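Long-range contacts in cephalosporin acylase (Bacillus halodurans, PDB 2NLZ), which is probably an N-terminal nucleophile amidohydrolase of the gamma-glutamyltranspeptidase family, cleaving amide bonds in gamma-glutamyl compounds or cephalosporin-type substrates: residues Pro137-Leu142 with Ser210-Asn215; His229-Lys234 with Ser383-Pro388. The protein carries 1 engineered substitution. All coordinates share one frame; numbering follows the deposited sequence.

Contact 1: Pro137-Leu142 with Ser210-Asn215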
loop_
_atom_site.group_PDB
_atom_site.type_symbol
_atom_site.label_atom_id
_atom_site.label_comp_id
_atom_site.label_asym_id
_atom_site.label_seq_id
_atom_site.Cartn_x
_atom_site.Cartn_y
_atom_site.Cartn_z
ATOM N N PRO D 137 -10.844 49.056 -4.287
ATOM C CA PRO D 137 -9.582 49.703 -4.616
ATOM C C PRO D 137 -8.421 48.834 -4.131
ATOM O O PRO D 137 -8.573 48.062 -3.178
ATOM C CB PRO D 137 -9.644 51.018 -3.834
ATOM C CG PRO D 137 -10.542 50.714 -2.665
ATOM C CD PRO D 137 -11.559 49.741 -3.191
ATOM N N LEU D 138 -7.281 48.963 -4.800
ATOM C CA LEU D 138 -6.082 48.181 -4.512
ATOM C C LEU D 138 -5.703 48.197 -3.029
ATOM O O LEU D 138 -5.222 47.198 -2.498
ATOM C CB LEU D 138 -4.926 48.709 -5.362
ATOM C CG LEU D 138 -3.895 47.722 -5.891
ATOM C CD1 LEU D 138 -4.577 46.489 -6.456
ATOM C CD2 LEU D 138 -3.033 48.384 -6.938
ATOM N N ALA D 139 -5.948 49.327 -2.366
ATOM C CA ALA D 139 -5.643 49.492 -0.943
ATOM C C ALA D 139 -6.503 48.639 -0.009
ATOM O O ALA D 139 -6.098 48.329 1.107
ATOM C CB ALA D 139 -5.740 50.946 -0.558
ATOM N N ALA D 140 -7.696 48.277 -0.463
ATOM C CA ALA D 140 -8.550 47.371 0.293
ATOM C C ALA D 140 -8.052 45.967 0.097
ATOM O O ALA D 140 -7.879 45.213 1.060
ATOM C CB ALA D 140 -9.978 47.454 -0.189
ATOM N N SER D 141 -7.837 45.616 -1.171
ATOM C CA SER D 141 -7.573 44.234 -1.530
ATOM C C SER D 141 -6.172 43.806 -1.132
ATOM O O SER D 141 -5.934 42.632 -0.911
ATOM C CB SER D 141 -7.911 43.924 -3.007
ATOM O OG SER D 141 -7.262 44.787 -3.917
ATOM N N LEU D 142 -5.247 44.745 -0.981
ATOM C CA LEU D 142 -3.946 44.315 -0.473
ATOM C C LEU D 142 -3.609 44.706 0.976
ATOM O O LEU D 142 -2.458 44.664 1.405
ATOM C CB LEU D 142 -2.812 44.537 -1.490
ATOM C CG LEU D 142 -2.272 45.872 -1.947
ATOM C CD1 LEU D 142 -0.992 46.104 -1.230
ATOM C CD2 LEU D 142 -1.994 45.767 -3.412
ATOM N N SER D 210 2.747 51.507 -0.470
ATOM C CA SER D 210 3.091 52.502 -1.468
ATOM C C SER D 210 2.462 52.190 -2.821
ATOM O O SER D 210 2.118 53.113 -3.556
ATOM C CB SER D 210 4.610 52.673 -1.591
ATOM O OG SER D 210 4.950 53.770 -2.433
ATOM N N ILE D 211 2.304 50.908 -3.153
ATOM C CA ILE D 211 1.676 50.564 -4.439
ATOM C C ILE D 211 0.168 50.521 -4.330
ATOM O O ILE D 211 -0.530 50.680 -5.326
ATOM C CB ILE D 211 2.231 49.269 -5.125
ATOM C CG1 ILE D 211 2.276 48.093 -4.170
ATOM C CG2 ILE D 211 3.621 49.506 -5.677
ATOM C CD1 ILE D 211 3.408 47.135 -4.483
ATOM N N ALA D 212 -0.325 50.338 -3.109
ATOM C CA ALA D 212 -1.755 50.435 -2.829
ATOM C C ALA D 212 -2.252 51.862 -3.058
ATOM O O ALA D 212 -3.306 52.069 -3.668
ATOM C CB ALA D 212 -2.051 49.998 -1.404
ATOM N N GLU D 213 -1.466 52.830 -2.582
ATOM C CA GLU D 213 -1.822 54.250 -2.606
ATOM C C GLU D 213 -1.502 54.939 -3.924
ATOM O O GLU D 213 -1.833 56.104 -4.105
ATOM C CB GLU D 213 -1.117 54.988 -1.471
ATOM C CG GLU D 213 -1.657 54.647 -0.094
ATOM C CD GLU D 213 -0.802 55.194 1.030
ATOM O OE1 GLU D 213 -1.072 54.840 2.199
ATOM O OE2 GLU D 213 0.135 55.974 0.750
ATOM N N SER D 214 -0.867 54.225 -4.843
ATOM C CA SER D 214 -0.503 54.818 -6.120
ATOM C C SER D 214 -1.077 54.067 -7.324
ATOM O O SER D 214 -0.864 54.480 -8.464
ATOM C CB SER D 214 1.017 54.915 -6.242
ATOM O OG SER D 214 1.579 53.627 -6.416
ATOM N N ASN D 215 -1.821 52.990 -7.065
ATOM C CA ASN D 215 -2.265 52.046 -8.108
ATOM C C ASN D 215 -1.091 51.485 -8.912
ATOM O O ASN D 215 -1.135 51.392 -10.142
ATOM C CB ASN D 215 -3.340 52.648 -9.025
ATOM C CG ASN D 215 -4.734 52.551 -8.433
ATOM O OD1 ASN D 215 -5.160 51.487 -8.002
ATOM N ND2 ASN D 215 -5.453 53.662 -8.423
HETATM O O HOH W 1 -6.691 51.551 -5.833
#
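Ala-139 and Ala-212 meet where the two backbones come closest, with their CA atoms 4.4 Å apart. The methyl of Ala-212 lies over the backbone of Ala-139, its CB 3.7 Å from Ala-139 CA. The same methyl meets Leu-142, whose CD1 comes to 4.0 Å from Ala-212 CB. Leu-142 CG sits between its own backbone N and carbonyl carbon (chi1 68°), and this turn brings the branch to the methyl. The contact joins the short helix 138-141 to the C-terminal part of helix 202-212, within the helical region between residues 137 and 215 of this Ntn-hydrolase family member. Leu-138 packs beside this alanine pair. Its CD2 rests against the backbone, 3.8 Å from Ile-211 O, and its side chain crosses that of Asn-215 obliquely, with CB 3.8 Å from Asn-215 OD1. Leu-138 also packs on Ile-52 of helix 47-61 and on Ala-127 and Ala-130 of helix 122-133. No direct hydrogen bond links the segments, but one water does. It accepts from Leu-138 N at 2.8 Å and donates to Asn-215 OD1 at 2.7 Å.

Contact 2: His229-Lys234 with Ser383-Pro388; sequences HAFFDK and SGVVVP
Helix 223-234 packs here against the short strand 386-387, which pairs antiparallel with 392-393, and against the residues on either side of that strand. The rings of Phe-231 and Phe-232 meet residues 385-388, Phe-232 through Val-385, and the contact is apolar. No hydrogen bond crosses it. Pro-388 lies over one face of the Phe-231 ring in a CH-pi contact. Its CD is 3.7 Å from the ring centroid and 25° off the ring normal, offset toward the rim on the CD1 side. Val-385 meets the same ring differently. Its CG1 lies at the edge, in the ring plane, 3.8 Å from Phe-231 CE2. The Phe-231 CG is anti to the backbone N (chi1 -172°), which carries the ring out from the helix to both partners. Val-385 CG1 also touches the second ring, 3.7 Å from Phe-232 CE2. One methyl is thus shared by both phenylalanines. Farther back, Phe-231 CB is near Val-387 CG1. With an alanine here instead of Phe-231, Pro-388 would probably lose its aromatic face and Val-385 CG1 would keep only Phe-232 across the contact. On its far side Val-386 turns to helix 180-186, touching Trp-182, Thr-185 and Phe-186, while Pro-181 of that helix touches Phe-231. Before the strand, Ser-383 forms an ST turn: its OG accepts from Val-385 N at 3.3 Å, with an N-H...O angle of 152°.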
loop_
_atom_site.group_PDB
_atom_site.type_symbol
_atom_site.label_atom_id
_atom_site.label_comp_id
_atom_site.label_asym_id
_atom_site.label_seq_id
_atom_site.Cartn_x
_atom_site.Cartn_y
_atom_site.Cartn_z
ATOM N N HIS D 229 16.023 51.866 -9.300
ATOM C CA HIS D 229 17.011 52.339 -10.273
ATOM C C HIS D 229 18.357 52.653 -9.625
ATOM O O HIS D 229 19.404 52.317 -10.182
ATOM C CB HIS D 229 16.481 53.563 -11.036
ATOM C CG HIS D 229 17.515 54.265 -11.866
ATOM N ND1 HIS D 229 17.886 53.828 -13.118
ATOM C CD2 HIS D 229 18.255 55.373 -11.621
ATOM C CE1 HIS D 229 18.811 54.633 -13.608
ATOM N NE2 HIS D 229 19.054 55.578 -12.718
ATOM N N ALA D 230 18.312 53.274 -8.446
ATOM C CA ALA D 230 19.510 53.740 -7.759
ATOM C C ALA D 230 20.367 52.582 -7.280
ATOM O O ALA D 230 21.591 52.634 -7.375
ATOM C CB ALA D 230 19.144 54.653 -6.591
ATOM N N PHE D 231 19.723 51.538 -6.773
ATOM C CA PHE D 231 20.445 50.374 -6.262
ATOM C C PHE D 231 21.116 49.564 -7.383
ATOM O O PHE D 231 22.211 49.018 -7.201
ATOM C CB PHE D 231 19.521 49.482 -5.431
ATOM C CG PHE D 231 20.240 48.364 -4.725
ATOM C CD1 PHE D 231 21.018 48.615 -3.598
ATOM C CD2 PHE D 231 20.152 47.062 -5.191
ATOM C CE1 PHE D 231 21.680 47.590 -2.942
ATOM C CE2 PHE D 231 20.823 46.039 -4.547
ATOM C CZ PHE D 231 21.586 46.307 -3.417
ATOM N N PHE D 232 20.449 49.491 -8.532
ATOM C CA PHE D 232 20.980 48.793 -9.700
ATOM C C PHE D 232 22.133 49.556 -10.346
ATOM O O PHE D 232 23.136 48.957 -10.742
ATOM C CB PHE D 232 19.869 48.512 -10.717
ATOM C CG PHE D 232 19.146 47.224 -10.466
ATOM C CD1 PHE D 232 19.393 46.109 -11.256
ATOM C CD2 PHE D 232 18.242 47.111 -9.417
ATOM C CE1 PHE D 232 18.738 44.907 -11.018
ATOM C CE2 PHE D 232 17.581 45.908 -9.165
ATOM C CZ PHE D 232 17.833 44.807 -9.971
ATOM N N ASP D 233 21.988 50.877 -10.433
ATOM C CA ASP D 233 23.030 51.745 -10.978
ATOM C C ASP D 233 24.284 51.713 -10.098
ATOM O O ASP D 233 25.399 51.823 -10.602
ATOM C CB ASP D 233 22.507 53.180 -11.126
ATOM C CG ASP D 233 23.447 54.068 -11.911
ATOM O OD1 ASP D 233 23.351 54.092 -13.154
ATOM O OD2 ASP D 233 24.271 54.754 -11.277
ATOM N N LYS D 234 24.087 51.536 -8.792
ATOM C CA LYS D 234 25.183 51.489 -7.826
ATOM C C LYS D 234 25.964 50.171 -7.893
ATOM O O LYS D 234 27.113 50.099 -7.448
ATOM C CB LYS D 234 24.636 51.708 -6.414
ATOM C CG LYS D 234 25.677 52.087 -5.366
ATOM C CD LYS D 234 25.042 52.338 -3.997
ATOM C CE LYS D 234 24.201 53.610 -3.996
ATOM N NZ LYS D 234 23.527 53.819 -2.692
ATOM N N SER D 383 16.741 36.589 -8.036
ATOM C CA SER D 383 18.112 36.990 -8.337
ATOM C C SER D 383 18.986 37.173 -7.106
ATOM O O SER D 383 20.203 37.205 -7.212
ATOM C CB SER D 383 18.100 38.281 -9.157
ATOM O OG SER D 383 17.507 39.353 -8.437
ATOM N N GLY D 384 18.359 37.315 -5.946
ATOM C CA GLY D 384 19.072 37.649 -4.719
ATOM C C GLY D 384 19.205 39.144 -4.496
ATOM O O GLY D 384 19.567 39.599 -3.400
ATOM N N VAL D 385 18.913 39.911 -5.540
ATOM C CA VAL D 385 18.883 41.350 -5.430
ATOM C C VAL D 385 17.617 41.756 -4.707
ATOM O O VAL D 385 16.510 41.524 -5.187
ATOM C CB VAL D 385 18.942 42.025 -6.800
ATOM C CG1 VAL D 385 18.968 43.545 -6.651
ATOM C CG2 VAL D 385 20.166 41.556 -7.541
ATOM N N VAL D 386 17.787 42.325 -3.525
ATOM C CA VAL D 386 16.679 42.924 -2.818
ATOM C C VAL D 386 17.007 44.398 -2.673
ATOM O O VAL D 386 18.063 44.741 -2.146
ATOM C CB VAL D 386 16.468 42.279 -1.438
ATOM C CG1 VAL D 386 15.336 42.971 -0.692
ATOM C CG2 VAL D 386 16.166 40.794 -1.580
ATOM N N VAL D 387 16.128 45.260 -3.184
ATOM C CA VAL D 387 16.300 46.708 -3.055
ATOM C C VAL D 387 16.166 47.014 -1.570
ATOM O O VAL D 387 15.168 46.655 -0.963
ATOM C CB VAL D 387 15.267 47.481 -3.904
ATOM C CG1 VAL D 387 15.460 48.987 -3.772
ATOM C CG2 VAL D 387 15.363 47.066 -5.367
ATOM N N PRO D 388 17.198 47.634 -0.974
ATOM C CA PRO D 388 17.347 47.715 0.481
ATOM C C PRO D 388 16.187 48.415 1.186
ATOM O O PRO D 388 15.664 49.425 0.693
ATOM C CB PRO D 388 18.643 48.515 0.655
ATOM C CG PRO D 388 18.821 49.251 -0.630
ATOM C CD PRO D 388 18.300 48.320 -1.666
#

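In the fold
Contacts 1 and 2 follow one another along the chain, and contact 1 closes before contact 2 opens. Their centres are 23 Å apart and their nearest atoms about 12 Å apart, so they do not touch. Helix 223-234 links them: Leu-224 near its start touches Ser-210 and Ile-211 of contact 1, and Phe-231 and Phe-232, later in the same helix, form contact 2. Contact 1 joins helices, whereas contact 2 sets a helix on a strand from much later in the chain. Their centres are 23 and 24 Å from the centre of the chain. Both contacts are buried packing within one subunit, untouched by other chains of the four-chain assembly.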